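Local coordinates for extracellular solute-binding protein, family 1 (PDB 3OMB) that probably captures a solute, perhaps a sugar, outside the cell for an ABC-type importer, and binds a magnesium ion, at residues I149-S161 with S419-T431. Residues are numbered along the deposited sequence; the frame is centred on the assembly and turned at random.
Sequences IYAIADGRGKAYS and SELLVGWIPDEAT
G155 and G424 meet through a backbone hydrogen bond in a mostly buried contact, where the end of strand 152-155 and the loop after it run alongside the irregular loop 419-431. The two chains run in the same direction, since D154, G155, G157 and K158 face G424, W425, I426 and D428 in turn. G155 N donates to G424 O at 3.0 Å, in the carbonyl plane. G155 O accepts I426 N at 3.2 Å, but this donor stands well above the carbonyl plane. The same oxygen takes a CA-H...O contact from W425 CA.

I426 packs its CB on G157 CA at 3.6 Å, and its CG1 reaches the backbone of R156. G157 itself has a positive phi (104°). L422 brings CD1 to 3.7 Å from G155 O. D154 lays CB against G424 O.

K158 carries the outer end. Its chain passes D428 OD1 and turns at the last torsion (chi4 -71°), which brings NZ to 2.7 Å from D428 O. K158 NZ stays 5.1 Å from D428 OD1, and that oxygen makes its salt bridge with K135. Water 3 accepts from K158 N and lies within bonding distance of I426 O and D428 OD1, which may share its protons. Water 1 joins G157 N to I426 O.

The contact lies away from the magnesium site. Strand 152-155 pairs with strand 349-350, and R156 NE bonds to S347 O. Helix 126-134 touches W425, helix 376-384 covers L422 and I426, and helix 436-452 packs on Y160.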
loop_
_atom_site.group_PDB
_atom_site.type_symbol
_atom_site.label_atom_id
_atom_site.label_comp_id
_atom_site.label_asym_id
_atom_site.label_seq_id
_atom_site.Cartn_x
_atom_site.Cartn_y
_atom_site.Cartn_z
ATOM N N ILE A 149 8.942 21.654 -1.293
ATOM C CA ILE A 149 7.722 20.847 -1.362
ATOM C C ILE A 149 7.246 20.840 -2.797
ATOM O O ILE A 149 6.678 21.825 -3.281
ATOM C CB ILE A 149 6.621 21.397 -0.460
ATOM C CG1 ILE A 149 7.059 21.413 1.002
ATOM C CG2 ILE A 149 5.315 20.574 -0.630
ATOM C CD1 ILE A 149 6.028 22.126 1.942
ATOM N N TYR A 150 7.516 19.748 -3.493
ATOM C CA TYR A 150 7.148 19.652 -4.891
ATOM C C TYR A 150 5.898 18.806 -5.084
ATOM O O TYR A 150 5.183 18.968 -6.069
ATOM C CB TYR A 150 8.307 19.085 -5.699
ATOM C CG TYR A 150 9.384 20.109 -5.973
ATOM C CD1 TYR A 150 9.067 21.341 -6.558
ATOM C CD2 TYR A 150 10.721 19.844 -5.670
ATOM C CE1 TYR A 150 10.036 22.274 -6.830
ATOM C CE2 TYR A 150 11.714 20.781 -5.948
ATOM C CZ TYR A 150 11.354 21.990 -6.521
ATOM O OH TYR A 150 12.303 22.938 -6.781
ATOM N N ALA A 151 5.628 17.921 -4.130
ATOM C CA ALA A 151 4.524 16.988 -4.252
ATOM C C ALA A 151 3.955 16.756 -2.877
ATOM O O ALA A 151 4.612 16.188 -2.031
ATOM C CB ALA A 151 5.006 15.639 -4.869
ATOM N N ILE A 152 2.722 17.192 -2.668
ATOM C CA ILE A 152 2.082 17.058 -1.358
ATOM C C ILE A 152 1.418 15.695 -1.237
ATOM O O ILE A 152 0.774 15.210 -2.186
ATOM C CB ILE A 152 1.080 18.200 -1.122
ATOM C CG1 ILE A 152 1.775 19.529 -1.485
ATOM C CG2 ILE A 152 0.552 18.183 0.322
ATOM C CD1 ILE A 152 1.099 20.807 -0.999
ATOM N N ALA A 153 1.584 15.087 -0.068
ATOM C CA ALA A 153 0.969 13.806 0.233
ATOM C C ALA A 153 -0.539 13.950 0.426
ATOM O O ALA A 153 -1.088 15.057 0.483
ATOM C CB ALA A 153 1.617 13.187 1.500
ATOM N N ASP A 154 -1.206 12.813 0.532
ATOM C CA ASP A 154 -2.632 12.796 0.867
ATOM C C ASP A 154 -2.903 11.768 1.971
ATOM O O ASP A 154 -2.062 10.926 2.274
ATOM C CB ASP A 154 -3.444 12.505 -0.386
ATOM C CG ASP A 154 -2.845 11.392 -1.208
ATOM O OD1 ASP A 154 -2.964 10.216 -0.777
ATOM O OD2 ASP A 154 -2.248 11.688 -2.276
ATOM N N GLY A 155 -4.071 11.848 2.581
ATOM C CA GLY A 155 -4.435 10.917 3.650
ATOM C C GLY A 155 -5.887 10.496 3.563
ATOM O O GLY A 155 -6.738 11.293 3.224
ATOM N N ARG A 156 -6.145 9.236 3.905
ATOM C CA ARG A 156 -7.435 8.577 3.777
ATOM C C ARG A 156 -8.153 8.552 5.103
ATOM O O ARG A 156 -9.185 7.906 5.203
ATOM C CB ARG A 156 -7.193 7.085 3.533
ATOM C CG ARG A 156 -7.024 6.607 2.191
ATOM C CD ARG A 156 -7.441 5.136 2.194
ATOM N NE ARG A 156 -6.327 4.184 2.189
ATOM C CZ ARG A 156 -6.391 2.996 1.578
ATOM N NH1 ARG A 156 -7.490 2.649 0.917
ATOM N NH2 ARG A 156 -5.356 2.162 1.604
ATOM N N GLY A 157 -7.558 9.107 6.151
ATOM C CA GLY A 157 -8.190 9.074 7.478
ATOM C C GLY A 157 -7.610 8.069 8.450
ATOM O O GLY A 157 -7.096 7.023 8.053
ATOM N N LYS A 158 -7.706 8.395 9.734
ATOM C CA LYS A 158 -7.166 7.585 10.808
ATOM C C LYS A 158 -7.740 6.159 10.822
ATOM O O LYS A 158 -7.133 5.241 11.388
ATOM C CB LYS A 158 -7.414 8.272 12.161
ATOM C CG LYS A 158 -8.913 8.345 12.565
ATOM C CD LYS A 158 -9.102 9.103 13.886
ATOM C CE LYS A 158 -10.566 9.061 14.396
ATOM N NZ LYS A 158 -11.475 9.918 13.534
ATOM N N ALA A 159 -8.909 5.957 10.232
ATOM C CA ALA A 159 -9.444 4.598 10.175
ATOM C C ALA A 159 -8.492 3.690 9.392
ATOM O O ALA A 159 -8.493 2.486 9.581
ATOM C CB ALA A 159 -10.852 4.589 9.573
ATOM N N TYR A 160 -7.659 4.275 8.535
ATOM C CA TYR A 160 -6.731 3.498 7.707
ATOM C C TYR A 160 -5.299 3.552 8.242
ATOM O O TYR A 160 -4.362 3.163 7.554
ATOM C CB TYR A 160 -6.765 3.991 6.256
ATOM C CG TYR A 160 -8.053 3.678 5.523
ATOM C CD1 TYR A 160 -8.185 2.495 4.805
ATOM C CD2 TYR A 160 -9.131 4.556 5.551
ATOM C CE1 TYR A 160 -9.339 2.188 4.139
ATOM C CE2 TYR A 160 -10.315 4.255 4.881
ATOM C CZ TYR A 160 -10.398 3.062 4.167
ATOM O OH TYR A 160 -11.536 2.725 3.469
ATOM N N SER A 161 -5.128 4.000 9.483
ATOM C CA SER A 161 -3.779 4.211 10.005
ATOM C C SER A 161 -2.964 2.908 10.193
ATOM O O SER A 161 -1.734 2.953 10.163
ATOM C CB SER A 161 -3.814 5.016 11.315
ATOM O OG SER A 161 -4.347 4.191 12.336
ATOM N N SER A 419 -11.814 7.811 -4.443
ATOM C CA SER A 419 -11.531 6.702 -3.520
ATOM C C SER A 419 -10.089 6.821 -3.019
ATOM O O SER A 419 -9.674 7.916 -2.590
ATOM C CB SER A 419 -11.816 5.340 -4.192
ATOM O OG SER A 419 -11.802 4.292 -3.220
ATOM N N GLU A 420 -9.312 5.744 -3.089
ATOM C CA GLU A 420 -7.941 5.808 -2.584
ATOM C C GLU A 420 -7.015 6.779 -3.374
ATOM O O GLU A 420 -5.915 7.079 -2.922
ATOM C CB GLU A 420 -7.307 4.402 -2.447
ATOM C CG GLU A 420 -6.668 3.851 -3.738
ATOM C CD GLU A 420 -7.663 3.198 -4.694
ATOM O OE1 GLU A 420 -8.852 3.103 -4.342
ATOM O OE2 GLU A 420 -7.250 2.772 -5.807
ATOM N N LEU A 421 -7.466 7.255 -4.536
ATOM C CA LEU A 421 -6.715 8.239 -5.334
ATOM C C LEU A 421 -7.089 9.681 -4.995
ATOM O O LEU A 421 -6.833 10.600 -5.782
ATOM C CB LEU A 421 -6.902 7.990 -6.834
ATOM C CG LEU A 421 -6.237 6.715 -7.363
ATOM C CD1 LEU A 421 -6.872 6.293 -8.667
ATOM C CD2 LEU A 421 -4.710 6.891 -7.517
ATOM N N LEU A 422 -7.681 9.887 -3.819
ATOM C CA LEU A 422 -8.038 11.236 -3.413
ATOM C C LEU A 422 -6.737 12.015 -3.197
ATOM O O LEU A 422 -5.682 11.448 -2.848
ATOM C CB LEU A 422 -8.869 11.223 -2.136
ATOM C CG LEU A 422 -8.084 11.276 -0.813
ATOM C CD1 LEU A 422 -8.979 11.737 0.338
ATOM C CD2 LEU A 422 -7.466 9.945 -0.505
ATOM N N VAL A 423 -6.808 13.310 -3.433
ATOM C CA VAL A 423 -5.687 14.167 -3.162
ATOM C C VAL A 423 -6.267 15.229 -2.232
ATOM O O VAL A 423 -7.016 16.106 -2.651
ATOM C CB VAL A 423 -5.142 14.723 -4.480
ATOM C CG1 VAL A 423 -4.033 15.690 -4.238
ATOM C CG2 VAL A 423 -4.623 13.583 -5.339
ATOM N N GLY A 424 -5.941 15.120 -0.955
ATOM C CA GLY A 424 -6.627 15.867 0.092
ATOM C C GLY A 424 -6.315 15.100 1.353
ATOM O O GLY A 424 -5.388 14.301 1.364
ATOM N N TRP A 425 -7.055 15.339 2.421
ATOM C CA TRP A 425 -6.810 14.605 3.651
ATOM C C TRP A 425 -8.093 14.526 4.472
ATOM O O TRP A 425 -8.860 15.467 4.499
ATOM C CB TRP A 425 -5.656 15.206 4.455
ATOM C CG TRP A 425 -5.967 16.496 5.190
ATOM C CD1 TRP A 425 -6.299 17.702 4.627
ATOM C CD2 TRP A 425 -5.961 16.703 6.613
ATOM N NE1 TRP A 425 -6.486 18.642 5.609
ATOM C CE2 TRP A 425 -6.307 18.056 6.838
ATOM C CE3 TRP A 425 -5.710 15.873 7.720
ATOM C CZ2 TRP A 425 -6.392 18.614 8.127
ATOM C CZ3 TRP A 425 -5.795 16.431 9.017
ATOM C CH2 TRP A 425 -6.144 17.786 9.203
ATOM N N ILE A 426 -8.327 13.377 5.100
ATOM C CA ILE A 426 -9.483 13.196 5.973
ATOM C C ILE A 426 -8.984 13.464 7.372
ATOM O O ILE A 426 -8.145 12.699 7.881
ATOM C CB ILE A 426 -10.059 11.755 5.934
ATOM C CG1 ILE A 426 -10.453 11.335 4.508
ATOM C CG2 ILE A 426 -11.279 11.622 6.898
ATOM C CD1 ILE A 426 -11.542 12.143 3.912
ATOM N N PRO A 427 -9.491 14.544 8.003
ATOM C CA PRO A 427 -8.986 14.969 9.319
ATOM C C PRO A 427 -9.469 14.036 10.436
ATOM O O PRO A 427 -10.506 13.380 10.278
ATOM C CB PRO A 427 -9.572 16.366 9.479
ATOM C CG PRO A 427 -10.916 16.288 8.676
ATOM C CD PRO A 427 -10.626 15.369 7.526
ATOM N N ASP A 428 -8.733 13.984 11.552
ATOM C CA ASP A 428 -9.087 13.078 12.656
ATOM C C ASP A 428 -10.432 13.409 13.272
ATOM O O ASP A 428 -11.095 12.528 13.854
ATOM C CB ASP A 428 -8.041 13.075 13.747
ATOM C CG ASP A 428 -6.783 12.319 13.349
ATOM O OD1 ASP A 428 -6.792 11.634 12.287
ATOM O OD2 ASP A 428 -5.786 12.424 14.106
ATOM N N GLU A 429 -10.846 14.666 13.142
ATOM C CA GLU A 429 -12.124 15.071 13.727
ATOM C C GLU A 429 -13.318 14.523 12.919
ATOM O O GLU A 429 -14.433 14.551 13.400
ATOM C CB GLU A 429 -12.184 16.602 13.989
ATOM C CG GLU A 429 -11.922 17.481 12.767
ATOM C CD GLU A 429 -10.423 17.801 12.484
ATOM O OE1 GLU A 429 -9.485 17.106 12.981
ATOM O OE2 GLU A 429 -10.196 18.777 11.704
ATOM N N ALA A 430 -13.074 13.992 11.715
ATOM C CA ALA A 430 -14.157 13.417 10.907
ATOM C C ALA A 430 -14.492 11.986 11.321
ATOM O O ALA A 430 -13.596 11.159 11.487
ATOM C CB ALA A 430 -13.812 13.444 9.455
ATOM N N THR A 431 -15.787 11.723 11.491
ATOM C CA THR A 431 -16.320 10.400 11.783
ATOM C C THR A 431 -17.182 9.978 10.602
ATOM O O THR A 431 -18.170 10.642 10.280
ATOM C CB THR A 431 -17.165 10.364 13.109
ATOM O OG1 THR A 431 -16.370 10.850 14.191
ATOM C CG2 THR A 431 -17.627 8.922 13.448
HETATM O O HOH W 1 -5.730 11.338 6.777
HETATM O O HOH W 2 -11.096 10.430 10.759
HETATM O O HOH W 3 -8.174 11.138 10.072
HETATM O O HOH W 4 -13.866 9.620 14.728
#